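Local coordinates for Rik1-associated factor 1 (PDB 4O9D), which is a subunit, here its WD-repeat propeller, of the Clr4 complex, which contributes to heterochromatin establishment by methylating and ubiquitylating histone H3, at residues 213-218 with 248-253; 260-265 with 284-289; 290-295 with 342-347; 294-299 with 349-354; 301-306 with 311-316. All coordinates share one frame; numbering follows the deposited sequence.

In the fold
All five contacts lie on four successive blades of the eight-bladed propeller, the sheets 182-228, 235-276, 281-318 and 341-377. Contact 1 joins the first two, contact 2 the second and third, and contacts 3 and 4 the third and fourth, sharing Thr294 and strand 292-297 with centres about 8 Å apart. Contact 5 lies within the third blade, nested along the chain inside the loops closed by contacts 3 and 4. Contacts 1 and 2 meet on the neighbouring strands 247-253 and 258-264, their centres about 12 Å apart, whereas contacts 1 and 5 are separated by about 20 Å between centres. Successive blades are thus joined by side-chain packing, while backbone pairing holds each blade together.

Contact 1 (213-218 with 248-253); sequences GCLALF and FVASSN
An interface between neighbouring propeller blades is made here by Leu215 against Phe248 and Ala250. Leu215 lies on strand 214-219, third of its sheet, and its partners lie on strand 247-253, second in the sheet of the following blade. The two sheets face each other without sharing an edge: the closest alpha carbons, CA of Leu215 and CA of Ala250, are 8.5 Å apart, nearly twice the spacing of paired strands. One methyl bridges that gap. Leu215 CD2 reaches CB of Ala250 at 4.0 Å, while the other branch, CD1, remains 4.6 Å from the same CB. The same CD2 approaches Phe248 CE2 at 4.4 Å, near the plane of the ring and at its edge rather than over a face. The leucine CG stands opposite its own backbone N (chi1 -171°), which extends the branch point across the interface. Phe248 and Ala250 are two residues apart, so both CB atoms leave their strand on the face turned to the preceding blade, and CD2 can touch both. Outward from this trio, Leu239 packs on both Leu215 and Ala250, and Leu263 on both Leu215 and Phe248. All three touching residues are buried, but the segments bury just 102 Å² between them. Touching through carbon alone, the contact is apolar and, unlike a hydrogen bond, imposes no strict angle; the short alanine is consistent with the approach of CD2.

Contact 2 (260-265 with 284-289); sequences VYYLDT and ATISNS
The ring of Tyr262 receives Ile286 at its edge: the CD1 methyl lies in the ring plane, 3.8 Å from CE1 and 4.1 Å from CD1 of the tyrosine. This is a blade-to-blade contact of the WD propeller, in which strand 258-264, third of its blade, meets strand 281-286, the innermost strand of the next. The two side chains cross at about a right angle, so the isoleucine presents its end to the rim of the ring. Its CG1 lies beside the backbone N and the chain then runs on extended, chi2 162°, which carries CD1 across to the ring edge. Tyr262 points its CB only obliquely at the opposing strand; with chi1 at 175° the ring swings closer than the CB bond alone would suggest. Strand 247-253 takes part in the same interface, through Val249 against Ile286 and Ser251 against Ala284. Beyond the strand, Ser287 OG and Ser289 OG share a hydrogen bond of 2.6 Å in the turn after Ile286, and Ser287 OG also bonds to Leu292 N. Two residues back along each strand the pattern is simpler, with one valine branch, Val260 CG1, resting 4.1 Å from CB of Ala284.

Contact 3 (290-295 with 342-347); sequences GILVTS and AQWQPK
Trp344 is met across the blade interface by Thr294 and Leu292, both on strand 292-297. In this WD propeller that strand is second in its blade, and Trp344 ends strand 341-344, the innermost strand of the following one. The first shell is the six-membered part of the indole. Thr294 CG2 comes to its edge, near the ring plane, with CZ2 at 4.0 Å; Leu292 CD1 approaches CH2 more loosely, at 4.3 Å and at a slant to the ring. Threonine and tryptophan side chains slide past one another in opposite directions, so the methyl touches the flank of the indole. In Trp344 the CG atom lies beside the backbone N and opposite the carbonyl carbon (chi1 -62°), sending the ring across toward the earlier blade. The next shell fixes both groups through one residue, Thr285 of the innermost strand of that blade. Thr285 OG1 takes the indole N-H of Trp344 and also hydrogen-bonds to Thr294 OG1. A single hydroxyl thus satisfies the polar atom of the tryptophan and ties it to the same threonine whose methyl lies at its edge. Further out, the ring of Phe351 meets the indole with the planes inclined about 40°. The turn leading into strand 292-297 approaches as well: CA of Ser287 packs against CE2 of Trp344.

Contact 4 (294-299 with 349-354); sequences TSSGTD and NLFVTG
Thr294 meets the ring of Phe351 with each of its side-chain atoms, and CZ is the ring atom nearest to all three. CB starts the contact, 4.2 Å from CZ. OG1 comes closest, at 3.9 Å, yet this is packing and no polar bond: the oxygen is hydrogen-bonded to Thr285 OG1. It occupies the position between backbone N and carbonyl carbon (chi1 74°), which leaves CG2 beside the backbone N and over the phenyl group. That methyl stands 4.2 Å above the ring plane, displaced toward the rim. Phe351 answers from the opposite direction; its CG lies opposite its own N (chi1 -177°), so the ring is thrust out toward strand 292-297. A second approach comes at the ring edge, where Ser296 OG lies 4.4 Å from CZ near the plane. This hydroxyl too has its polar partner nearby, Thr302 OG1 on the adjoining strand of the same blade. One ring thus packs on two hydroxyl-bearing residues whose oxygens are already bonded. Thr302 and Ala342 also touch Phe351. The arrangement joins the second strands of adjacent blades, 292-297 and 351-354, as in the face-to-face packing of neighbouring blades around the axis of a beta-propeller.

Contact 5 (301-306 with 311-316); sequences QTFVWD and DKPLSL
A classic beta bulge interrupts the pairing where Leu314 and Ser315 together face Val304. Both of their N-H groups turn to the carbonyl O of Val304: the bond from Leu314 N is modelled as very short, that from Ser315 N is weak at 3.3 Å. On the same edge, Val304 N gives Ser315 O a 3.0 Å bond, with 156° at the hydrogen. The next pair, Phe303 with Leu316, is antiparallel and non-hydrogen-bonded, its side chains lying alongside. Leu316 CD1 sits over the centre of the Phe303 ring in a CH-pi contact, 4.1 Å from the centroid and 9° off the normal, while Pro313 CG meets the ring edge at CD2, 3.7 Å away. Gln301 CG sits between backbone N and carbonyl carbon (chi1 61°), laying the extended chain along Leu316 CD1, 3.6 Å from Gln301 CD; NE2 goes on to Asp299 OD2. Replacing Gln301 by an alanine is likely to strip Leu316 CD1 of this packing and leave Asp299 OD2 without its amide partner. Trp305 CD1 lies 3.6 Å from Pro313 CA, and a water links Asp306 N to Lys312 O. Trp305-Asp306 is the WD dipeptide closing the third strand, in a hairpin characteristic of WD-repeat blades.

Contact 1 (213-218 with 248-253)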
# COMPACT_ATOMS: atom_id res chain seq x y z
N GLY A 213 -11.08 12.47 -10.98
CA GLY A 213 -10.96 12.23 -9.55
C GLY A 213 -10.59 13.53 -8.89
O GLY A 213 -10.76 14.63 -9.48
N CYS A 214 -10.07 13.43 -7.68
CA CYS A 214 -9.62 14.62 -6.94
C CYS A 214 -8.96 14.19 -5.61
O CYS A 214 -8.92 13.01 -5.28
CB CYS A 214 -10.81 15.53 -6.65
SG CYS A 214 -12.09 14.75 -5.66
N LEU A 215 -8.45 15.18 -4.89
CA LEU A 215 -7.80 14.97 -3.60
C LEU A 215 -8.44 15.92 -2.58
O LEU A 215 -8.53 17.13 -2.82
CB LEU A 215 -6.29 15.24 -3.75
CG LEU A 215 -5.41 14.84 -2.56
CD1 LEU A 215 -5.38 13.29 -2.44
CD2 LEU A 215 -4.04 15.44 -2.70
N ALA A 216 -8.97 15.36 -1.48
CA ALA A 216 -9.68 16.15 -0.47
C ALA A 216 -9.15 15.94 0.95
O ALA A 216 -8.44 14.96 1.22
CB ALA A 216 -11.17 15.83 -0.49
N LEU A 217 -9.50 16.86 1.85
CA LEU A 217 -9.07 16.76 3.23
C LEU A 217 -10.27 16.75 4.16
O LEU A 217 -11.23 17.49 3.93
CB LEU A 217 -8.18 17.94 3.58
CG LEU A 217 -7.37 17.83 4.88
CD1 LEU A 217 -6.24 16.76 4.78
CD2 LEU A 217 -6.81 19.23 5.27
N PHE A 218 -10.19 15.95 5.23
CA PHE A 218 -11.24 15.89 6.25
C PHE A 218 -10.64 16.09 7.65
O PHE A 218 -9.47 15.76 7.90
CB PHE A 218 -11.95 14.53 6.19
CG PHE A 218 -12.84 14.33 5.00
CD1 PHE A 218 -12.31 13.96 3.76
CD2 PHE A 218 -14.21 14.50 5.12
CE1 PHE A 218 -13.15 13.77 2.66
CE2 PHE A 218 -15.05 14.32 4.03
CZ PHE A 218 -14.52 13.96 2.80
N PHE A 248 3.72 15.39 2.10
CA PHE A 248 3.41 14.17 1.39
C PHE A 248 3.33 14.43 -0.09
O PHE A 248 3.19 15.59 -0.51
CB PHE A 248 2.12 13.53 1.92
CG PHE A 248 0.86 14.36 1.72
CD1 PHE A 248 0.55 15.40 2.58
CD2 PHE A 248 -0.05 14.03 0.73
CE1 PHE A 248 -0.61 16.16 2.40
CE2 PHE A 248 -1.20 14.76 0.55
CZ PHE A 248 -1.49 15.84 1.39
N VAL A 249 3.47 13.38 -0.89
CA VAL A 249 3.27 13.49 -2.32
C VAL A 249 2.03 12.71 -2.69
O VAL A 249 1.71 11.72 -2.04
CB VAL A 249 4.45 12.97 -3.17
CG1 VAL A 249 5.67 13.96 -3.12
CG2 VAL A 249 4.85 11.53 -2.76
N ALA A 250 1.36 13.16 -3.74
CA ALA A 250 0.24 12.46 -4.33
C ALA A 250 0.43 12.44 -5.83
O ALA A 250 0.75 13.47 -6.42
CB ALA A 250 -1.03 13.16 -4.02
N SER A 251 0.22 11.29 -6.45
CA SER A 251 0.36 11.21 -7.90
C SER A 251 -1.00 11.01 -8.56
O SER A 251 -1.88 10.39 -7.99
CB SER A 251 1.32 10.08 -8.30
OG SER A 251 0.79 8.79 -7.91
N SER A 252 -1.16 11.52 -9.77
CA SER A 252 -2.37 11.26 -10.52
C SER A 252 -2.08 10.95 -12.00
O SER A 252 -1.01 11.29 -12.51
CB SER A 252 -3.29 12.49 -10.46
OG SER A 252 -2.64 13.59 -11.12
N ASN A 253 -3.04 10.29 -12.65
CA ASN A 253 -3.06 10.14 -14.10
C ASN A 253 -4.05 11.18 -14.65
O ASN A 253 -5.08 11.45 -14.02
CB ASN A 253 -3.52 8.73 -14.51
CG ASN A 253 -2.55 7.62 -14.05
OD1 ASN A 253 -1.38 7.88 -13.78
ND2 ASN A 253 -3.05 6.40 -13.96

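Contact 2 (260-265 with 284-289)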
# COMPACT_ATOMS: atom_id res chain seq x y z
N VAL A 260 2.78 14.57 -10.39
CA VAL A 260 3.05 14.36 -8.98
C VAL A 260 3.02 15.69 -8.24
O VAL A 260 3.67 16.69 -8.66
CB VAL A 260 4.43 13.71 -8.70
CG1 VAL A 260 4.55 13.38 -7.22
CG2 VAL A 260 4.64 12.47 -9.56
N TYR A 261 2.28 15.70 -7.14
CA TYR A 261 2.20 16.88 -6.29
C TYR A 261 2.92 16.69 -4.98
O TYR A 261 2.90 15.59 -4.42
CB TYR A 261 0.74 17.22 -6.00
CG TYR A 261 -0.06 17.41 -7.25
CD1 TYR A 261 -0.13 18.65 -7.85
CD2 TYR A 261 -0.74 16.35 -7.83
CE1 TYR A 261 -0.86 18.84 -9.01
CE2 TYR A 261 -1.47 16.52 -8.99
CZ TYR A 261 -1.53 17.77 -9.58
OH TYR A 261 -2.23 17.96 -10.75
N TYR A 262 3.53 17.77 -4.48
CA TYR A 262 4.14 17.79 -3.16
C TYR A 262 3.28 18.72 -2.31
O TYR A 262 3.03 19.87 -2.70
CB TYR A 262 5.61 18.28 -3.16
CG TYR A 262 6.11 18.37 -1.74
CD1 TYR A 262 6.52 17.24 -1.05
CD2 TYR A 262 6.05 19.58 -1.03
CE1 TYR A 262 6.91 17.29 0.28
CE2 TYR A 262 6.45 19.65 0.32
CZ TYR A 262 6.89 18.50 0.96
OH TYR A 262 7.28 18.55 2.28
N LEU A 263 2.79 18.22 -1.18
CA LEU A 263 1.88 18.99 -0.34
C LEU A 263 2.44 19.16 1.06
O LEU A 263 2.92 18.21 1.67
CB LEU A 263 0.50 18.29 -0.25
CG LEU A 263 -0.23 18.12 -1.59
CD1 LEU A 263 -0.08 16.71 -2.16
CD2 LEU A 263 -1.72 18.46 -1.41
N ASP A 264 2.37 20.39 1.58
CA ASP A 264 2.92 20.72 2.88
C ASP A 264 1.87 20.47 3.97
O ASP A 264 0.71 20.82 3.80
CB ASP A 264 3.34 22.19 2.90
CG ASP A 264 3.90 22.63 4.23
OD1 ASP A 264 5.12 22.44 4.44
OD2 ASP A 264 3.13 23.17 5.07
N THR A 265 2.31 19.88 5.08
CA THR A 265 1.42 19.51 6.17
C THR A 265 1.08 20.65 7.18
O THR A 265 0.30 20.45 8.10
CB THR A 265 2.02 18.28 6.90
OG1 THR A 265 1.75 17.10 6.13
CG2 THR A 265 1.43 18.10 8.25
N ALA A 284 4.29 7.01 -6.18
CA ALA A 284 5.16 8.18 -5.98
C ALA A 284 5.75 8.13 -4.58
O ALA A 284 5.08 7.67 -3.64
CB ALA A 284 4.35 9.46 -6.16
N THR A 285 7.00 8.60 -4.41
CA THR A 285 7.57 8.69 -3.06
C THR A 285 8.32 10.00 -2.85
O THR A 285 8.48 10.82 -3.76
CB THR A 285 8.56 7.51 -2.72
OG1 THR A 285 9.82 7.72 -3.38
CG2 THR A 285 7.97 6.16 -3.12
N ILE A 286 8.74 10.21 -1.60
CA ILE A 286 9.72 11.24 -1.29
C ILE A 286 10.89 10.53 -0.64
O ILE A 286 10.67 9.65 0.19
CB ILE A 286 9.20 12.23 -0.23
CG1 ILE A 286 7.91 12.91 -0.67
CG2 ILE A 286 10.28 13.25 0.08
CD1 ILE A 286 7.13 13.54 0.49
N SER A 287 12.11 10.95 -0.94
CA SER A 287 13.29 10.36 -0.29
C SER A 287 13.28 10.58 1.21
O SER A 287 12.62 11.49 1.71
CB SER A 287 14.61 10.91 -0.88
OG SER A 287 14.75 12.30 -0.61
N ASN A 288 14.00 9.73 1.95
CA ASN A 288 14.17 9.94 3.37
C ASN A 288 14.85 11.27 3.68
O ASN A 288 14.58 11.86 4.72
CB ASN A 288 14.96 8.79 4.01
CG ASN A 288 14.18 7.48 4.04
OD1 ASN A 288 12.93 7.47 4.00
ND2 ASN A 288 14.90 6.35 4.10
N SER A 289 15.73 11.73 2.79
CA SER A 289 16.40 13.03 2.94
C SER A 289 15.40 14.18 2.83
O SER A 289 15.65 15.29 3.33
CB SER A 289 17.47 13.20 1.86
OG SER A 289 16.90 13.16 0.56

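Contact 3 (290-295 with 342-347)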
# COMPACT_ATOMS: atom_id res chain seq x y z
N GLY A 290 14.27 13.91 2.17
CA GLY A 290 13.16 14.85 2.08
C GLY A 290 13.22 15.70 0.82
O GLY A 290 12.31 16.50 0.58
N ILE A 291 14.28 15.52 0.03
CA ILE A 291 14.58 16.39 -1.10
C ILE A 291 14.26 15.79 -2.47
O ILE A 291 14.09 16.52 -3.44
CB ILE A 291 16.07 16.76 -1.13
CG1 ILE A 291 16.46 17.52 0.13
CG2 ILE A 291 16.38 17.62 -2.34
CD1 ILE A 291 15.70 18.81 0.30
N LEU A 292 14.20 14.47 -2.59
CA LEU A 292 13.93 13.88 -3.90
C LEU A 292 12.50 13.35 -3.94
O LEU A 292 11.96 12.90 -2.93
CB LEU A 292 14.91 12.76 -4.25
CG LEU A 292 16.41 13.11 -4.15
CD1 LEU A 292 17.25 11.89 -4.47
CD2 LEU A 292 16.79 14.26 -5.08
N VAL A 293 11.95 13.37 -5.15
CA VAL A 293 10.62 12.90 -5.43
C VAL A 293 10.71 11.92 -6.60
O VAL A 293 11.52 12.10 -7.52
CB VAL A 293 9.75 14.10 -5.81
CG1 VAL A 293 8.40 13.63 -6.32
CG2 VAL A 293 9.65 15.05 -4.60
N THR A 294 9.91 10.85 -6.54
CA THR A 294 9.99 9.79 -7.55
C THR A 294 8.61 9.47 -8.10
O THR A 294 7.61 9.68 -7.44
CB THR A 294 10.59 8.49 -6.96
OG1 THR A 294 9.62 7.84 -6.11
CG2 THR A 294 11.84 8.79 -6.18
N SER A 295 8.59 8.91 -9.31
CA SER A 295 7.35 8.48 -9.95
C SER A 295 7.62 7.18 -10.72
O SER A 295 8.36 7.19 -11.72
CB SER A 295 6.87 9.56 -10.93
OG SER A 295 5.77 9.10 -11.69
N ALA A 342 8.26 0.15 -4.85
CA ALA A 342 9.10 1.33 -4.83
C ALA A 342 9.18 1.87 -3.40
O ALA A 342 8.22 2.44 -2.91
CB ALA A 342 8.55 2.40 -5.78
N GLN A 343 10.33 1.68 -2.75
CA GLN A 343 10.48 2.06 -1.34
C GLN A 343 11.89 2.47 -1.02
O GLN A 343 12.86 1.89 -1.54
CB GLN A 343 10.11 0.89 -0.40
CG GLN A 343 8.62 0.57 -0.33
CD GLN A 343 8.26 -0.31 0.87
OE1 GLN A 343 9.13 -0.82 1.58
NE2 GLN A 343 6.96 -0.48 1.11
N TRP A 344 12.01 3.44 -0.14
CA TRP A 344 13.28 3.78 0.47
C TRP A 344 13.57 2.86 1.65
O TRP A 344 12.70 2.57 2.49
CB TRP A 344 13.30 5.24 0.90
CG TRP A 344 13.14 6.15 -0.31
CD1 TRP A 344 11.97 6.51 -0.91
CD2 TRP A 344 14.19 6.77 -1.06
NE1 TRP A 344 12.22 7.34 -1.99
CE2 TRP A 344 13.58 7.50 -2.11
CE3 TRP A 344 15.59 6.77 -0.96
CZ2 TRP A 344 14.32 8.22 -3.03
CZ3 TRP A 344 16.32 7.51 -1.87
CH2 TRP A 344 15.69 8.21 -2.90
N GLN A 345 14.79 2.35 1.66
CA GLN A 345 15.32 1.57 2.76
C GLN A 345 15.02 2.28 4.08
O GLN A 345 15.49 3.39 4.31
CB GLN A 345 16.84 1.45 2.59
CG GLN A 345 17.60 1.20 3.89
CD GLN A 345 17.97 -0.25 4.05
OE1 GLN A 345 18.85 -0.76 3.35
NE2 GLN A 345 17.29 -0.95 4.95
N PRO A 346 14.24 1.63 4.96
CA PRO A 346 14.02 2.38 6.20
C PRO A 346 15.35 2.63 6.92
O PRO A 346 16.23 1.77 6.90
CB PRO A 346 13.08 1.48 7.00
CG PRO A 346 12.43 0.60 5.97
CD PRO A 346 13.53 0.35 4.96
N LYS A 347 15.49 3.81 7.50
CA LYS A 347 16.65 4.15 8.30
C LYS A 347 17.91 4.38 7.43
O LYS A 347 18.96 4.69 7.97
CB LYS A 347 16.90 3.04 9.33
CG LYS A 347 15.68 2.75 10.22
CD LYS A 347 15.56 1.27 10.59
CE LYS A 347 16.72 0.82 11.46
NZ LYS A 347 16.27 -0.08 12.57

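Contact 4 (294-299 with 349-354)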
# COMPACT_ATOMS: atom_id res chain seq x y z
N THR A 294 9.91 10.85 -6.54
CA THR A 294 9.99 9.79 -7.55
C THR A 294 8.61 9.47 -8.10
O THR A 294 7.61 9.68 -7.44
CB THR A 294 10.59 8.49 -6.96
OG1 THR A 294 9.62 7.84 -6.11
CG2 THR A 294 11.84 8.79 -6.18
N SER A 295 8.59 8.91 -9.31
CA SER A 295 7.35 8.48 -9.95
C SER A 295 7.62 7.18 -10.72
O SER A 295 8.36 7.19 -11.72
CB SER A 295 6.87 9.56 -10.93
OG SER A 295 5.77 9.10 -11.69
N SER A 296 7.05 6.07 -10.25
CA SER A 296 7.31 4.78 -10.88
C SER A 296 6.07 4.34 -11.64
O SER A 296 4.94 4.36 -11.10
CB SER A 296 7.69 3.69 -9.87
OG SER A 296 8.71 4.09 -8.97
N GLY A 297 6.25 3.92 -12.88
CA GLY A 297 5.07 3.68 -13.70
C GLY A 297 4.95 2.32 -14.32
O GLY A 297 5.81 1.44 -14.13
N THR A 298 3.87 2.17 -15.08
CA THR A 298 3.63 0.97 -15.87
C THR A 298 4.58 0.89 -17.04
O THR A 298 4.62 -0.15 -17.71
CB THR A 298 2.17 0.92 -16.43
OG1 THR A 298 1.99 1.98 -17.39
CG2 THR A 298 1.14 1.07 -15.28
N ASP A 299 5.34 1.96 -17.30
CA ASP A 299 6.45 1.90 -18.28
C ASP A 299 7.69 1.18 -17.77
O ASP A 299 8.71 1.09 -18.47
CB ASP A 299 6.85 3.29 -18.79
CG ASP A 299 7.29 4.24 -17.68
OD1 ASP A 299 7.22 3.89 -16.48
OD2 ASP A 299 7.69 5.38 -18.03
N ASN A 349 19.46 5.44 3.05
CA ASN A 349 19.31 6.35 1.92
C ASN A 349 19.21 5.67 0.55
O ASN A 349 19.10 6.34 -0.47
CB ASN A 349 20.43 7.39 1.94
CG ASN A 349 20.29 8.38 3.07
OD1 ASN A 349 19.24 9.03 3.23
ND2 ASN A 349 21.32 8.49 3.89
N LEU A 350 19.19 4.35 0.53
CA LEU A 350 19.04 3.65 -0.74
C LEU A 350 17.57 3.53 -1.17
O LEU A 350 16.67 3.41 -0.33
CB LEU A 350 19.66 2.26 -0.66
CG LEU A 350 21.19 2.26 -0.53
CD1 LEU A 350 21.73 0.86 -0.44
CD2 LEU A 350 21.82 2.99 -1.71
N PHE A 351 17.35 3.54 -2.48
CA PHE A 351 16.01 3.40 -3.06
C PHE A 351 15.94 2.02 -3.70
O PHE A 351 16.93 1.52 -4.26
CB PHE A 351 15.79 4.52 -4.09
CG PHE A 351 14.40 4.53 -4.71
CD1 PHE A 351 13.25 4.66 -3.92
CD2 PHE A 351 14.25 4.48 -6.09
CE1 PHE A 351 12.00 4.68 -4.51
CE2 PHE A 351 13.00 4.54 -6.70
CZ PHE A 351 11.86 4.64 -5.89
N VAL A 352 14.79 1.37 -3.57
CA VAL A 352 14.60 0.03 -4.06
C VAL A 352 13.32 -0.11 -4.88
O VAL A 352 12.21 0.18 -4.40
CB VAL A 352 14.56 -0.99 -2.89
CG1 VAL A 352 14.45 -2.40 -3.43
CG2 VAL A 352 15.78 -0.84 -2.01
N THR A 353 13.46 -0.64 -6.09
CA THR A 353 12.34 -0.77 -6.99
C THR A 353 12.27 -2.17 -7.58
O THR A 353 13.29 -2.84 -7.77
CB THR A 353 12.40 0.30 -8.12
OG1 THR A 353 13.53 0.08 -8.98
CG2 THR A 353 12.49 1.69 -7.54
N GLY A 354 11.05 -2.63 -7.83
CA GLY A 354 10.84 -3.95 -8.39
C GLY A 354 9.89 -3.89 -9.56
O GLY A 354 8.80 -3.30 -9.46

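Contact 5 (301-306 with 311-316)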
# COMPACT_ATOMS: atom_id res chain seq x y z
N GLN A 301 9.73 2.09 -15.43
CA GLN A 301 10.87 2.92 -15.05
C GLN A 301 10.40 3.96 -14.04
O GLN A 301 9.20 4.17 -13.91
CB GLN A 301 11.50 3.59 -16.27
CG GLN A 301 10.56 4.51 -17.03
CD GLN A 301 11.09 4.84 -18.42
OE1 GLN A 301 12.09 4.25 -18.88
NE2 GLN A 301 10.41 5.75 -19.12
N THR A 302 11.34 4.56 -13.32
CA THR A 302 11.03 5.54 -12.27
C THR A 302 11.72 6.85 -12.60
O THR A 302 12.96 6.89 -12.76
CB THR A 302 11.59 5.07 -10.91
OG1 THR A 302 10.94 3.85 -10.51
CG2 THR A 302 11.41 6.14 -9.84
N PHE A 303 10.93 7.92 -12.74
CA PHE A 303 11.50 9.26 -12.87
C PHE A 303 11.84 9.80 -11.48
O PHE A 303 11.09 9.57 -10.54
CB PHE A 303 10.54 10.21 -13.62
CG PHE A 303 10.50 9.99 -15.11
CD1 PHE A 303 9.76 8.98 -15.66
CD2 PHE A 303 11.24 10.81 -15.97
CE1 PHE A 303 9.72 8.77 -17.02
CE2 PHE A 303 11.21 10.60 -17.33
CZ PHE A 303 10.44 9.58 -17.85
N VAL A 304 12.96 10.50 -11.35
CA VAL A 304 13.37 11.11 -10.09
C VAL A 304 13.66 12.60 -10.26
O VAL A 304 14.28 12.97 -11.26
CB VAL A 304 14.62 10.48 -9.54
CG1 VAL A 304 14.96 11.08 -8.17
CG2 VAL A 304 14.43 8.94 -9.45
N TRP A 305 13.23 13.42 -9.30
CA TRP A 305 13.44 14.86 -9.33
C TRP A 305 14.09 15.32 -8.04
O TRP A 305 13.83 14.79 -6.97
CB TRP A 305 12.09 15.62 -9.43
CG TRP A 305 11.34 15.46 -10.69
CD1 TRP A 305 11.49 16.19 -11.84
CD2 TRP A 305 10.30 14.51 -10.95
NE1 TRP A 305 10.61 15.75 -12.79
CE2 TRP A 305 9.86 14.73 -12.27
CE3 TRP A 305 9.69 13.51 -10.19
CZ2 TRP A 305 8.84 13.98 -12.86
CZ3 TRP A 305 8.67 12.75 -10.78
CH2 TRP A 305 8.26 12.99 -12.10
N ASP A 306 14.94 16.33 -8.16
CA ASP A 306 15.45 17.07 -7.03
C ASP A 306 14.48 18.20 -6.81
O ASP A 306 14.33 19.06 -7.67
CB ASP A 306 16.82 17.65 -7.41
CG ASP A 306 17.42 18.54 -6.34
OD1 ASP A 306 16.71 19.02 -5.43
OD2 ASP A 306 18.64 18.76 -6.42
N ASP A 311 12.36 21.42 -12.45
CA ASP A 311 12.13 21.65 -13.88
C ASP A 311 12.24 20.39 -14.75
O ASP A 311 11.36 20.11 -15.56
CB ASP A 311 13.10 22.71 -14.40
CG ASP A 311 13.01 24.00 -13.63
OD1 ASP A 311 11.97 24.22 -12.95
OD2 ASP A 311 13.96 24.80 -13.70
N LYS A 312 13.34 19.65 -14.59
CA LYS A 312 13.55 18.41 -15.33
C LYS A 312 13.96 17.29 -14.38
O LYS A 312 14.55 17.53 -13.32
CB LYS A 312 14.66 18.59 -16.39
CG LYS A 312 14.52 19.80 -17.31
CD LYS A 312 13.60 19.51 -18.50
CE LYS A 312 13.53 20.71 -19.45
NZ LYS A 312 12.35 20.62 -20.37
N PRO A 313 13.69 16.05 -14.78
CA PRO A 313 14.08 14.88 -13.99
C PRO A 313 15.56 14.93 -13.65
O PRO A 313 16.35 15.47 -14.41
CB PRO A 313 13.83 13.71 -14.95
CG PRO A 313 12.79 14.20 -15.88
CD PRO A 313 13.09 15.66 -16.07
N LEU A 314 15.94 14.40 -12.50
CA LEU A 314 17.34 14.30 -12.18
C LEU A 314 17.88 13.01 -12.79
O LEU A 314 19.04 12.91 -13.19
CB LEU A 314 17.52 14.28 -10.68
CG LEU A 314 18.84 13.71 -10.19
CD1 LEU A 314 20.00 14.57 -10.64
CD2 LEU A 314 18.76 13.60 -8.67
N SER A 315 17.03 11.99 -12.83
CA SER A 315 17.45 10.71 -13.34
C SER A 315 16.26 9.87 -13.75
O SER A 315 15.11 10.18 -13.42
CB SER A 315 18.26 9.96 -12.29
OG SER A 315 18.89 8.83 -12.87
N LEU A 316 16.57 8.81 -14.48
CA LEU A 316 15.58 7.88 -14.97
C LEU A 316 16.11 6.47 -14.69
O LEU A 316 17.16 6.05 -15.21
CB LEU A 316 15.36 8.12 -16.44
CG LEU A 316 14.42 7.19 -17.18
CD1 LEU A 316 13.27 6.81 -16.32
CD2 LEU A 316 13.94 7.90 -18.44
O HOH W 1 15.32 17.73 -10.91